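Local coordinates for protein ionotropic glutamate receptor bacterial homologue (PDB 2PYY) that binds L-glutamate in the cleft between two lobes, forming the ligand-binding core of a bacterial receptor that is probably a glutamate-gated ion channel, at residues R10-F15 with A159-F164; S24-D29 with K219-K224; F86-Q91 with E184-I189. All blocks are in the same frame, centred on the assembly; numbering follows the deposited sequence.

Contact 1 (R10-F15 with A159-F164); sequences RVIPPF and APVLLF. With GLU (glutamic acid), chain E.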
ATOM      1  N   ARG B  10      11.185  10.150   9.709  1.00 13.19           N
ATOM      2  CA  ARG B  10      12.084   9.637   8.697  1.00 13.40           C
ATOM      3  C   ARG B  10      12.319  10.826   7.768  1.00 14.15           C
ATOM      4  O   ARG B  10      11.381  11.523   7.367  1.00 13.91           O
ATOM      5  CB  ARG B  10      11.418   8.460   7.974  1.00 13.27           C
ATOM      6  CG  ARG B  10      12.243   7.818   6.877  1.00 16.46           C
ATOM      7  CD  ARG B  10      11.788   8.325   5.525  1.00 19.57           C
ATOM      8  NE  ARG B  10      12.678   7.925   4.444  1.00 19.80           N
ATOM      9  CZ  ARG B  10      12.941   6.668   4.103  1.00 22.09           C
ATOM     10  NH1 ARG B  10      12.376   5.661   4.760  1.00 25.38           N
ATOM     11  NH2 ARG B  10      13.790   6.409   3.114  1.00 16.21           N
ATOM     12  N   VAL B  11      13.589  11.078   7.477  1.00 14.30           N
ATOM     13  CA  VAL B  11      14.002  12.180   6.618  1.00 15.19           C
ATOM     14  C   VAL B  11      13.640  11.909   5.163  1.00 16.57           C
ATOM     15  O   VAL B  11      14.086  10.932   4.572  1.00 16.23           O
ATOM     16  CB  VAL B  11      15.520  12.417   6.747  1.00 16.59           C
ATOM     17  CG1 VAL B  11      15.951  13.592   5.862  1.00 16.14           C
ATOM     18  CG2 VAL B  11      15.864  12.706   8.211  1.00 17.64           C
ATOM     19  N   ILE B  12      12.814  12.783   4.598  1.00 14.22           N
ATOM     20  CA  ILE B  12      12.369  12.662   3.213  1.00 14.24           C
ATOM     21  C   ILE B  12      11.762  14.003   2.782  1.00 15.62           C
ATOM     22  O   ILE B  12      10.574  14.246   2.957  1.00 13.80           O
ATOM     23  CB  ILE B  12      11.320  11.517   3.059  1.00 12.88           C
ATOM     24  CG1 ILE B  12      10.787  11.492   1.620  1.00 13.18           C
ATOM     25  CG2 ILE B  12      10.193  11.680   4.079  1.00  6.93           C
ATOM     26  CD1 ILE B  12      10.707  10.094   1.046  1.00 14.42           C
ATOM     27  N   PRO B  13      12.591  14.906   2.234  1.00 18.37           N
ATOM     28  CA  PRO B  13      12.122  16.220   1.791  1.00 18.80           C
ATOM     29  C   PRO B  13      11.131  16.146   0.643  1.00 19.00           C
ATOM     30  O   PRO B  13      11.189  15.238  -0.186  1.00 20.39           O
ATOM     31  CB  PRO B  13      13.418  16.950   1.430  1.00 20.13           C
ATOM     32  CG  PRO B  13      14.345  15.849   1.033  1.00 21.31           C
ATOM     33  CD  PRO B  13      14.049  14.786   2.081  1.00 18.85           C
ATOM     34  N   PRO B  14      10.202  17.113   0.573  1.00 19.76           N
ATOM     35  CA  PRO B  14      10.053  18.245   1.495  1.00 18.62           C
ATOM     36  C   PRO B  14       9.155  17.985   2.710  1.00 18.76           C
ATOM     37  O   PRO B  14       8.709  18.934   3.362  1.00 18.58           O
ATOM     38  CB  PRO B  14       9.476  19.327   0.595  1.00 19.04           C
ATOM     39  CG  PRO B  14       8.531  18.533  -0.253  1.00 19.22           C
ATOM     40  CD  PRO B  14       9.312  17.272  -0.595  1.00 19.36           C
ATOM     41  N   PHE B  15       8.866  16.719   3.004  1.00 15.63           N
ATOM     42  CA  PHE B  15       8.031  16.400   4.166  1.00 14.85           C
ATOM     43  C   PHE B  15       8.831  16.515   5.466  1.00 14.48           C
ATOM     44  O   PHE B  15       8.369  17.113   6.435  1.00 15.08           O
ATOM     45  CB  PHE B  15       7.410  15.002   4.008  1.00 12.54           C
ATOM     46  CG  PHE B  15       6.526  14.889   2.797  1.00 15.58           C
ATOM     47  CD1 PHE B  15       7.064  14.576   1.550  1.00 12.78           C
ATOM     48  CD2 PHE B  15       5.172  15.229   2.880  1.00 16.03           C
ATOM     49  CE1 PHE B  15       6.267  14.614   0.400  1.00 15.09           C
ATOM     50  CE2 PHE B  15       4.371  15.270   1.741  1.00 14.26           C
ATOM     51  CZ  PHE B  15       4.917  14.965   0.499  1.00 15.39           C
ATOM     52  N   ALA B 159       5.806  10.754  -5.956  1.00 15.18           N
ATOM     53  CA  ALA B 159       5.794  11.926  -6.843  1.00 16.67           C
ATOM     54  C   ALA B 159       6.255  13.241  -6.207  1.00 16.61           C
ATOM     55  O   ALA B 159       7.093  13.952  -6.774  1.00 16.60           O
ATOM     56  CB  ALA B 159       4.396  12.103  -7.465  1.00 15.15           C
ATOM     57  N   PRO B 160       5.702  13.584  -5.030  1.00 16.00           N
ATOM     58  CA  PRO B 160       6.055  14.817  -4.311  1.00 15.66           C
ATOM     59  C   PRO B 160       7.550  14.887  -4.019  1.00 16.37           C
ATOM     60  O   PRO B 160       8.167  15.937  -4.135  1.00 15.56           O
ATOM     61  CB  PRO B 160       5.247  14.711  -3.023  1.00 17.59           C
ATOM     62  CG  PRO B 160       4.056  13.884  -3.424  1.00 19.26           C
ATOM     63  CD  PRO B 160       4.636  12.841  -4.331  1.00 16.35           C
ATOM     64  N   VAL B 161       8.132  13.755  -3.639  1.00 15.75           N
ATOM     65  CA  VAL B 161       9.546  13.732  -3.331  1.00 13.97           C
ATOM     66  C   VAL B 161      10.398  13.886  -4.585  1.00 14.76           C
ATOM     67  O   VAL B 161      11.396  14.606  -4.569  1.00 13.24           O
ATOM     68  CB  VAL B 161       9.903  12.441  -2.591  1.00 13.09           C
ATOM     69  CG1 VAL B 161      11.394  12.399  -2.300  1.00 11.77           C
ATOM     70  CG2 VAL B 161       9.099  12.372  -1.291  1.00 10.85           C
ATOM     71  N   LEU B 162      10.005  13.218  -5.670  1.00 17.46           N
ATOM     72  CA  LEU B 162      10.750  13.321  -6.927  1.00 17.12           C
ATOM     73  C   LEU B 162      10.694  14.765  -7.453  1.00 19.30           C
ATOM     74  O   LEU B 162      11.718  15.328  -7.854  1.00 18.74           O
ATOM     75  CB  LEU B 162      10.187  12.341  -7.972  1.00 18.44           C
ATOM     76  CG  LEU B 162      10.358  10.836  -7.669  1.00 18.54           C
ATOM     77  CD1 LEU B 162       9.592  10.003  -8.678  1.00 15.65           C
ATOM     78  CD2 LEU B 162      11.841  10.482  -7.697  1.00 18.45           C
ATOM     79  N   LEU B 163       9.512  15.377  -7.440  1.00 21.40           N
ATOM     80  CA  LEU B 163       9.393  16.757  -7.920  1.00 24.83           C
ATOM     81  C   LEU B 163      10.372  17.680  -7.217  1.00 25.26           C
ATOM     82  O   LEU B 163      11.083  18.442  -7.861  1.00 25.73           O
ATOM     83  CB  LEU B 163       7.974  17.284  -7.717  1.00 27.62           C
ATOM     84  CG  LEU B 163       6.966  16.807  -8.760  1.00 31.39           C
ATOM     85  CD1 LEU B 163       5.577  17.276  -8.364  1.00 34.86           C
ATOM     86  CD2 LEU B 163       7.338  17.353 -10.142  1.00 31.44           C
ATOM     87  N   PHE B 164      10.399  17.608  -5.890  1.00 25.40           N
ATOM     88  CA  PHE B 164      11.293  18.443  -5.097  1.00 24.27           C
ATOM     89  C   PHE B 164      12.756  18.233  -5.475  1.00 24.86           C
ATOM     90  O   PHE B 164      13.524  19.192  -5.593  1.00 24.82           O
ATOM     91  CB  PHE B 164      11.121  18.132  -3.616  1.00 24.85           C
ATOM     92  CG  PHE B 164      11.782  19.126  -2.711  1.00 24.12           C
ATOM     93  CD1 PHE B 164      11.227  20.381  -2.521  1.00 24.72           C
ATOM     94  CD2 PHE B 164      12.963  18.813  -2.053  1.00 25.19           C
ATOM     95  CE1 PHE B 164      11.836  21.312  -1.683  1.00 25.41           C
ATOM     96  CE2 PHE B 164      13.580  19.739  -1.211  1.00 25.39           C
ATOM     97  CZ  PHE B 164      13.017  20.987  -1.029  1.00 23.48           C
TER
HETATM   98  N   GLU E2620       5.662   6.674   0.929  1.00 16.95           N
HETATM   99  CA  GLU E2620       6.714   5.616   0.976  1.00 17.76           C
HETATM  100  C   GLU E2620       6.269   4.486   1.899  1.00 17.99           C
HETATM  101  O   GLU E2620       5.457   4.761   2.807  1.00 17.78           O
HETATM  102  CB  GLU E2620       8.029   6.202   1.493  1.00 18.83           C
HETATM  103  CG  GLU E2620       9.200   5.225   1.461  1.00 17.19           C
HETATM  104  CD  GLU E2620      10.455   5.781   2.122  1.00 17.15           C
HETATM  105  OE1 GLU E2620      11.530   5.165   1.970  1.00 14.43           O
HETATM  106  OE2 GLU E2620      10.361   6.829   2.796  1.00 15.35           O
HETATM  107  OXT GLU E2620       6.737   3.344   1.712  1.00 18.44           O
HETATM  108  O   HOH W   1      13.068  15.437  -2.253  1.00 20.80           O

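Contact 2 (S24-D29 with K219-K224); sequences SGFSID and KWFDPK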
ATOM      1  N   SER B  24      12.668  20.179   9.706  1.00 19.39           N
ATOM      2  CA  SER B  24      11.629  21.021   9.131  1.00 19.17           C
ATOM      3  C   SER B  24      10.904  20.269   8.016  1.00 18.72           C
ATOM      4  O   SER B  24      11.222  19.111   7.723  1.00 17.45           O
ATOM      5  CB  SER B  24      12.243  22.306   8.560  1.00 20.67           C
ATOM      6  OG  SER B  24      11.208  23.166   8.088  1.00 30.75           O
ATOM      7  N   GLY B  25       9.943  20.938   7.388  1.00 15.88           N
ATOM      8  CA  GLY B  25       9.214  20.301   6.314  1.00 16.58           C
ATOM      9  C   GLY B  25       7.728  20.301   6.575  1.00 15.64           C
ATOM     10  O   GLY B  25       7.263  20.653   7.663  1.00 17.01           O
ATOM     11  N   PHE B  26       6.973  19.884   5.570  1.00 11.80           N
ATOM     12  CA  PHE B  26       5.529  19.857   5.707  1.00 11.82           C
ATOM     13  C   PHE B  26       5.033  18.985   6.863  1.00 12.78           C
ATOM     14  O   PHE B  26       4.223  19.424   7.671  1.00 12.79           O
ATOM     15  CB  PHE B  26       4.885  19.390   4.406  1.00 10.38           C
ATOM     16  CG  PHE B  26       3.401  19.230   4.497  1.00 12.13           C
ATOM     17  CD1 PHE B  26       2.557  20.334   4.398  1.00 11.29           C
ATOM     18  CD2 PHE B  26       2.846  17.965   4.661  1.00 10.07           C
ATOM     19  CE1 PHE B  26       1.171  20.170   4.455  1.00 12.34           C
ATOM     20  CE2 PHE B  26       1.473  17.785   4.718  1.00 11.26           C
ATOM     21  CZ  PHE B  26       0.628  18.892   4.613  1.00 13.64           C
ATOM     22  N   SER B  27       5.505  17.745   6.949  1.00 13.08           N
ATOM     23  CA  SER B  27       5.038  16.890   8.035  1.00 13.35           C
ATOM     24  C   SER B  27       5.490  17.381   9.399  1.00 12.46           C
ATOM     25  O   SER B  27       4.746  17.258  10.376  1.00 12.09           O
ATOM     26  CB  SER B  27       5.491  15.448   7.839  1.00 11.53           C
ATOM     27  OG  SER B  27       5.053  14.970   6.575  1.00 14.39           O
ATOM     28  N   ILE B  28       6.710  17.904   9.475  1.00 13.87           N
ATOM     29  CA  ILE B  28       7.208  18.450  10.734  1.00 13.85           C
ATOM     30  C   ILE B  28       6.255  19.576  11.197  1.00 13.63           C
ATOM     31  O   ILE B  28       5.842  19.616  12.359  1.00 14.87           O
ATOM     32  CB  ILE B  28       8.674  19.007  10.573  1.00 12.46           C
ATOM     33  CG1 ILE B  28       9.630  17.855  10.244  1.00 11.49           C
ATOM     34  CG2 ILE B  28       9.163  19.643  11.884  1.00 16.62           C
ATOM     35  CD1 ILE B  28       9.620  16.736  11.285  1.00  9.64           C
ATOM     36  N   ASP B  29       5.895  20.486  10.293  1.00 14.13           N
ATOM     37  CA  ASP B  29       4.980  21.585  10.659  1.00 15.64           C
ATOM     38  C   ASP B  29       3.569  21.102  10.983  1.00 15.84           C
ATOM     39  O   ASP B  29       2.922  21.592  11.911  1.00 15.20           O
ATOM     40  CB  ASP B  29       4.882  22.631   9.539  1.00 17.23           C
ATOM     41  CG  ASP B  29       6.185  23.379   9.326  1.00 18.99           C
ATOM     42  OD1 ASP B  29       7.038  23.351  10.237  1.00 21.32           O
ATOM     43  OD2 ASP B  29       6.345  24.001   8.260  1.00 20.45           O
ATOM     44  N   LYS B 219       2.659  26.527   1.774  1.00 19.46           N
ATOM     45  CA  LYS B 219       3.991  26.918   2.209  1.00 18.34           C
ATOM     46  C   LYS B 219       5.078  25.994   1.663  1.00 17.64           C
ATOM     47  O   LYS B 219       6.178  26.443   1.347  1.00 14.85           O
ATOM     48  CB  LYS B 219       4.070  26.920   3.732  1.00 19.71           C
ATOM     49  CG  LYS B 219       5.479  27.078   4.273  1.00 19.27           C
ATOM     50  CD  LYS B 219       5.495  26.976   5.795  1.00 21.69           C
ATOM     51  CE  LYS B 219       6.897  27.158   6.368  1.00 21.68           C
ATOM     52  NZ  LYS B 219       6.955  26.775   7.794  1.00 19.79           N
ATOM     53  N   TRP B 220       4.772  24.707   1.541  1.00 17.31           N
ATOM     54  CA  TRP B 220       5.765  23.757   1.063  1.00 18.55           C
ATOM     55  C   TRP B 220       5.576  23.233  -0.346  1.00 20.13           C
ATOM     56  O   TRP B 220       6.485  22.614  -0.898  1.00 20.76           O
ATOM     57  CB  TRP B 220       5.854  22.558   2.010  1.00 18.32           C
ATOM     58  CG  TRP B 220       6.350  22.911   3.368  1.00 16.57           C
ATOM     59  CD1 TRP B 220       5.598  23.225   4.459  1.00 14.48           C
ATOM     60  CD2 TRP B 220       7.714  23.028   3.765  1.00 15.95           C
ATOM     61  NE1 TRP B 220       6.413  23.532   5.522  1.00 13.10           N
ATOM     62  CE2 TRP B 220       7.721  23.416   5.124  1.00 16.08           C
ATOM     63  CE3 TRP B 220       8.940  22.838   3.107  1.00 16.93           C
ATOM     64  CZ2 TRP B 220       8.910  23.625   5.842  1.00 15.19           C
ATOM     65  CZ3 TRP B 220      10.119  23.047   3.827  1.00 17.06           C
ATOM     66  CH2 TRP B 220      10.087  23.433   5.179  1.00 17.05           C
ATOM     67  N   PHE B 221       4.413  23.483  -0.938  1.00 20.05           N
ATOM     68  CA  PHE B 221       4.136  22.978  -2.277  1.00 21.43           C
ATOM     69  C   PHE B 221       3.522  24.015  -3.211  1.00 23.62           C
ATOM     70  O   PHE B 221       3.183  25.131  -2.808  1.00 22.10           O
ATOM     71  CB  PHE B 221       3.191  21.766  -2.198  1.00 21.50           C
ATOM     72  CG  PHE B 221       3.703  20.644  -1.329  1.00 20.77           C
ATOM     73  CD1 PHE B 221       3.367  20.575   0.024  1.00 19.45           C
ATOM     74  CD2 PHE B 221       4.528  19.661  -1.866  1.00 21.05           C
ATOM     75  CE1 PHE B 221       3.843  19.544   0.833  1.00 17.08           C
ATOM     76  CE2 PHE B 221       5.013  18.623  -1.074  1.00 22.92           C
ATOM     77  CZ  PHE B 221       4.671  18.562   0.281  1.00 21.41           C
ATOM     78  N   ASP B 222       3.377  23.622  -4.470  1.00 25.15           N
ATOM     79  CA  ASP B 222       2.790  24.493  -5.475  1.00 27.43           C
ATOM     80  C   ASP B 222       1.334  24.068  -5.622  1.00 27.96           C
ATOM     81  O   ASP B 222       1.047  22.911  -5.876  1.00 28.73           O
ATOM     82  CB  ASP B 222       3.538  24.341  -6.796  1.00 29.42           C
ATOM     83  CG  ASP B 222       3.087  25.340  -7.837  1.00 31.83           C
ATOM     84  OD1 ASP B 222       3.963  25.833  -8.576  1.00 33.52           O
ATOM     85  OD2 ASP B 222       1.868  25.623  -7.918  1.00 31.94           O
ATOM     86  N   PRO B 223       0.396  25.005  -5.458  1.00 31.22           N
ATOM     87  CA  PRO B 223      -1.036  24.711  -5.567  1.00 32.57           C
ATOM     88  C   PRO B 223      -1.448  23.836  -6.750  1.00 33.88           C
ATOM     89  O   PRO B 223      -2.296  22.951  -6.604  1.00 32.69           O
ATOM     90  CB  PRO B 223      -1.669  26.104  -5.617  1.00 31.78           C
ATOM     91  CG  PRO B 223      -0.583  26.949  -6.218  1.00 31.96           C
ATOM     92  CD  PRO B 223       0.622  26.459  -5.457  1.00 30.78           C
ATOM     93  N   LYS B 224      -0.834  24.065  -7.908  1.00 34.30           N
ATOM     94  CA  LYS B 224      -1.177  23.304  -9.112  1.00 36.84           C
ATOM     95  C   LYS B 224      -0.802  21.816  -9.085  1.00 35.97           C
ATOM     96  O   LYS B 224      -1.329  21.027  -9.870  1.00 34.82           O
ATOM     97  CB  LYS B 224      -0.544  23.954 -10.348  1.00 37.89           C
ATOM     98  CG  LYS B 224       0.967  23.857 -10.395  1.00 39.75           C
ATOM     99  CD  LYS B 224       1.530  24.569 -11.613  1.00 41.94           C
ATOM    100  CE  LYS B 224       3.045  24.560 -11.603  1.00 41.94           C
ATOM    101  NZ  LYS B 224       3.574  23.177 -11.614  1.00 43.66           N
TER

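Contact 3 (F86-Q91 with E184-I189); sequences FASGLQ and ESYGII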
ATOM      1  N   PHE B  86      -2.113  13.706   3.504  1.00 10.45           N
ATOM      2  CA  PHE B  86      -1.638  14.134   2.190  1.00 13.20           C
ATOM      3  C   PHE B  86      -2.032  13.139   1.096  1.00 13.37           C
ATOM      4  O   PHE B  86      -2.149  11.942   1.353  1.00 14.38           O
ATOM      5  CB  PHE B  86      -0.110  14.241   2.230  1.00 13.45           C
ATOM      6  CG  PHE B  86       0.473  15.097   1.142  1.00 13.99           C
ATOM      7  CD1 PHE B  86       0.689  16.457   1.349  1.00 15.78           C
ATOM      8  CD2 PHE B  86       0.826  14.545  -0.082  1.00 16.01           C
ATOM      9  CE1 PHE B  86       1.260  17.258   0.349  1.00 16.49           C
ATOM     10  CE2 PHE B  86       1.395  15.329  -1.090  1.00 14.73           C
ATOM     11  CZ  PHE B  86       1.613  16.691  -0.871  1.00 15.42           C
ATOM     12  N   ALA B  87      -2.226  13.639  -0.120  1.00 15.01           N
ATOM     13  CA  ALA B  87      -2.566  12.803  -1.271  1.00 16.21           C
ATOM     14  C   ALA B  87      -1.302  12.714  -2.121  1.00 18.23           C
ATOM     15  O   ALA B  87      -0.790  13.731  -2.596  1.00 18.62           O
ATOM     16  CB  ALA B  87      -3.704  13.448  -2.081  1.00 20.70           C
ATOM     17  N   SER B  88      -0.792  11.503  -2.314  1.00 18.30           N
ATOM     18  CA  SER B  88       0.444  11.302  -3.086  1.00 19.83           C
ATOM     19  C   SER B  88       0.351  10.073  -4.001  1.00 18.63           C
ATOM     20  O   SER B  88      -0.737   9.576  -4.262  1.00 20.94           O
ATOM     21  CB  SER B  88       1.624  11.142  -2.118  1.00 18.19           C
ATOM     22  OG  SER B  88       2.862  11.023  -2.795  1.00 20.39           O
ATOM     23  N   GLY B  89       1.492   9.600  -4.495  1.00 19.30           N
ATOM     24  CA  GLY B  89       1.479   8.432  -5.352  1.00 19.78           C
ATOM     25  C   GLY B  89       2.825   8.160  -5.990  1.00 20.44           C
ATOM     26  O   GLY B  89       3.726   8.997  -5.943  1.00 22.40           O
ATOM     27  N   LEU B  90       2.967   6.990  -6.601  1.00 20.35           N
ATOM     28  CA  LEU B  90       4.221   6.627  -7.248  1.00 21.00           C
ATOM     29  C   LEU B  90       4.288   7.203  -8.648  1.00 23.08           C
ATOM     30  O   LEU B  90       3.271   7.309  -9.335  1.00 22.17           O
ATOM     31  CB  LEU B  90       4.350   5.110  -7.318  1.00 20.63           C
ATOM     32  CG  LEU B  90       4.138   4.362  -6.003  1.00 19.72           C
ATOM     33  CD1 LEU B  90       4.194   2.862  -6.250  1.00 18.73           C
ATOM     34  CD2 LEU B  90       5.187   4.792  -4.995  1.00 20.83           C
ATOM     35  N   GLN B  91       5.488   7.572  -9.069  1.00 24.07           N
ATOM     36  CA  GLN B  91       5.679   8.117 -10.401  1.00 26.17           C
ATOM     37  C   GLN B  91       7.051   7.706 -10.917  1.00 26.01           C
ATOM     38  O   GLN B  91       7.931   7.341 -10.138  1.00 24.95           O
ATOM     39  CB  GLN B  91       5.550   9.639 -10.369  1.00 31.10           C
ATOM     40  CG  GLN B  91       5.379  10.275 -11.739  1.00 33.01           C
ATOM     41  CD  GLN B  91       4.566  11.552 -11.676  1.00 36.29           C
ATOM     42  OE1 GLN B  91       4.826  12.420 -10.843  1.00 38.08           O
ATOM     43  NE2 GLN B  91       3.572  11.676 -12.561  1.00 38.33           N
ATOM     44  N   GLU B 184      -1.522   6.864  -3.549  1.00 23.76           N
ATOM     45  CA  GLU B 184      -1.407   6.477  -2.148  1.00 22.14           C
ATOM     46  C   GLU B 184      -1.566   7.732  -1.309  1.00 20.51           C
ATOM     47  O   GLU B 184      -1.211   8.824  -1.740  1.00 20.44           O
ATOM     48  CB  GLU B 184      -0.027   5.869  -1.859  1.00 21.94           C
ATOM     49  CG  GLU B 184       0.448   4.806  -2.846  1.00 23.10           C
ATOM     50  CD  GLU B 184       1.709   4.078  -2.389  1.00 24.43           C
ATOM     51  OE1 GLU B 184       2.710   4.750  -2.009  1.00 20.50           O
ATOM     52  OE2 GLU B 184       1.700   2.823  -2.430  1.00 26.55           O
ATOM     53  N   SER B 185      -2.111   7.585  -0.117  1.00 20.19           N
ATOM     54  CA  SER B 185      -2.248   8.737   0.742  1.00 21.43           C
ATOM     55  C   SER B 185      -1.314   8.485   1.920  1.00 19.63           C
ATOM     56  O   SER B 185      -0.983   7.330   2.232  1.00 20.12           O
ATOM     57  CB  SER B 185      -3.701   8.908   1.204  1.00 23.01           C
ATOM     58  OG  SER B 185      -4.001   8.062   2.294  1.00 29.99           O
ATOM     59  N   TYR B 186      -0.846   9.564   2.538  1.00 17.38           N
ATOM     60  CA  TYR B 186       0.038   9.451   3.695  1.00 14.22           C
ATOM     61  C   TYR B 186      -0.781   9.679   4.939  1.00 12.17           C
ATOM     62  O   TYR B 186      -1.738  10.454   4.921  1.00 10.90           O
ATOM     63  CB  TYR B 186       1.134  10.511   3.694  1.00 13.41           C
ATOM     64  CG  TYR B 186       2.040  10.497   2.503  1.00 13.84           C
ATOM     65  CD1 TYR B 186       2.334   9.311   1.822  1.00 13.46           C
ATOM     66  CD2 TYR B 186       2.643  11.676   2.072  1.00 12.14           C
ATOM     67  CE1 TYR B 186       3.213   9.308   0.739  1.00 13.63           C
ATOM     68  CE2 TYR B 186       3.520  11.684   0.999  1.00 15.91           C
ATOM     69  CZ  TYR B 186       3.800  10.500   0.339  1.00 14.28           C
ATOM     70  OH  TYR B 186       4.673  10.535  -0.720  1.00 17.51           O
ATOM     71  N   GLY B 187      -0.370   9.040   6.030  1.00 11.46           N
ATOM     72  CA  GLY B 187      -1.071   9.197   7.285  1.00 11.22           C
ATOM     73  C   GLY B 187      -0.073   9.076   8.418  1.00 13.73           C
ATOM     74  O   GLY B 187       1.116   8.815   8.179  1.00 12.38           O
ATOM     75  N   ILE B 188      -0.539   9.311   9.639  1.00 12.39           N
ATOM     76  CA  ILE B 188       0.301   9.182  10.826  1.00 11.44           C
ATOM     77  C   ILE B 188       0.068   7.720  11.210  1.00 12.35           C
ATOM     78  O   ILE B 188      -1.084   7.264  11.261  1.00 11.76           O
ATOM     79  CB  ILE B 188      -0.171  10.167  11.947  1.00 12.64           C
ATOM     80  CG1 ILE B 188       0.185  11.604  11.529  1.00 12.18           C
ATOM     81  CG2 ILE B 188       0.498   9.835  13.291  1.00 12.97           C
ATOM     82  CD1 ILE B 188      -0.476  12.724  12.380  1.00 13.98           C
ATOM     83  N   ILE B 189       1.144   6.963  11.410  1.00 12.11           N
ATOM     84  CA  ILE B 189       0.991   5.553  11.762  1.00 12.30           C
ATOM     85  C   ILE B 189       1.016   5.449  13.281  1.00 13.08           C
ATOM     86  O   ILE B 189       1.832   6.096  13.940  1.00 13.28           O
ATOM     87  CB  ILE B 189       2.116   4.686  11.094  1.00 12.58           C
ATOM     88  CG1 ILE B 189       1.775   3.195  11.189  1.00 12.18           C
ATOM     89  CG2 ILE B 189       3.472   5.001  11.729  1.00  8.39           C
ATOM     90  CD1 ILE B 189       2.558   2.323  10.213  1.00 12.47           C
TER

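Contact 1 (R10-F15 with A159-F164)
Val161, in the first turn of helix 159-166, sets both methyl groups against the loop 10-15. Its CG1 lies anti to the backbone N (chi1 179°) and touches the carbonyl oxygen of Pro13. That leaves the other branch facing Ile12. Val161 CG2 is 3.5 Å from Ile12 CG1, closer than usual for two carbons, and the two side chains cross at about a right angle. Phe15 extends this tight, buried part. Its ring comes in edge first, with Phe15 CZ 3.5 Å from Pro160 CB and CE1 beside Val161 CG2. The same loop reaches the bound glutamate, whose side-chain carboxylate lies over one face of the Arg10 guanidinium. The two groups are modelled too close, so this geometry is doubtful. Ile12 CD1 is 3.7 Å from OE2 of the ligand.

The side toward Phe164 is more open, as Pro13 and Phe164 are partly exposed. A cis peptide bond precedes Pro14, whose CB sits over one face of the Phe164 ring, 3.9 Å from the centroid, in a CH-pi contact. Pro13 CB comes up obliquely to the same ring. No direct hydrogen bond joins the segments. Instead one water donates to both Pro13 O (2.8 Å) and Val161 O (3.0 Å).

The contact joins the two lobes of the binding-protein fold on one side of the ligand cleft. Val161 also packs on helix 140-148, Pro160 rests on strand 86-94, and Phe15 meets Phe86 and Tyr186 edge-to-face.

Contact 2 (S24-D29 with K219-K224)
Trp220 lies flat against the N terminus of helix 26-38, where Gly25 is the N-cap. The contact ties the last helix, 212-220, to the first helix of this periplasmic-binding-protein fold. Trp220 CG is anti to the carbonyl carbon (chi1 -65°), which swings the indole over Gly25 and Phe26. From CB outward, Trp220 CB lies 4.1 Å from Phe26 CB. CG and CD2 face Phe26 N, and Trp220 CD1 is 3.6 Å from Phe26 CA. Trp220 NE1 donates to Asp29 OD2 (2.8 Å, N-H...O angle 153°), which lies in the ring plane. CE2 faces the carbonyl carbon of Gly25. Gly25 CA stands over the six-membered ring in a CH-pi contact, near CE3 and CZ3. CZ2 lies by Ser24 OG and Gly25 N, and Trp220 CH2 is 3.1 Å from Ser24 OG. Any side chain at Gly25 would be pressed against the carbonyl oxygen of Ser24.

The extended Lys219 chain brings NZ to 2.9 Å from Asp29 OD2 in a salt bridge, from the opposite face of the carboxylate to Trp220 NE1. Asp29 OD1 is paired with Arg32. With an alanine in place of Trp220, Asp29 OD2 would probably lose its indole donor and the backbone of Gly25 and Phe26 its flat cover.

Phe221, just past the helix, adds a T-shaped stack. Its edge points at the Phe26 face, planes at 72°, and Phe221 CE1 comes to 3.7 Å from Phe26 CG.

Contact 3 (F86-Q91 with E184-I189)
Phe86, Ala87 and Ser88 pair with Tyr186, Ser185 and Glu184 in a short antiparallel ladder. Three backbone hydrogen bonds hold it. Tyr186 N donates to Phe86 O (3.0 Å). Ser88 and Glu184 form a reciprocal pair, Ser88 N to Glu184 O (2.8 Å) and Glu184 N to Ser88 O (2.9 Å). In the last of these the donor stands 47° out of the carbonyl plane. Ala87 and Ser185 form the non-hydrogen-bonded pair between them.

Side-chain polar contacts gather on the face that carries Phe86, Ser88, Glu184 and Tyr186. Ser88 OG, anti to its own N (chi1 -177°), donates to Tyr186 OH at 2.8 Å. That phenol oxygen is also hydrogen-bonded to Asp158, which itself binds the glutamate ligand, so Ser88 probably helps to position the tyrosine in the pocket. Glu184 is buried, and both its oxygens have partners. OE1 is hydrogen-bonded to Thr122 and Ser70, with a methyl of Leu90, CD2, beside it. OE2 forms a salt bridge with Arg182.

Apolar and ring contacts fill in the same face. Ser88 CB lies over the Tyr186 ring, 3.3 Å from Tyr186 CZ. Phe86 and Tyr186 lie side by side, pointing the same way. Their rings are nearly parallel (18°) but slid apart, with centroids 5.9 Å from each other, and the touch is Phe86 CB on Tyr186 CD2 at 3.8 Å.

These two segments lie where the chain passes between the lobes, consistent with the interdomain strands of this fold. Beyond the ladder, Leu90 packs on helix 122-129, Phe86 and Ser88 rest on Pro160 of helix 159-166, and Ile189 reaches helix 50-58.

Overall arrangement
From the N terminus, the chain leaves strand 5-10 through the loop 10-15; contact 1 closes the chain from here to helix 159-166. The chain then starts helix 26-38, and contact 2 closes the longest loop by bringing in the end of helix 212-220. Contact 3 begins at strand 86-94 and closes on strand 175-190, so it is nested inside contact 2. It crosses contact 1, as contact 2 also does. Backbone hydrogen bonds link Pro14 and Phe15 to Phe26 and Ser27, and Ala159 to Gly89. Phe15, Phe26, Phe86 and Phe221 meet where the three contacts adjoin. Together they tie both chain ends to the interlobe strands and the second lobe.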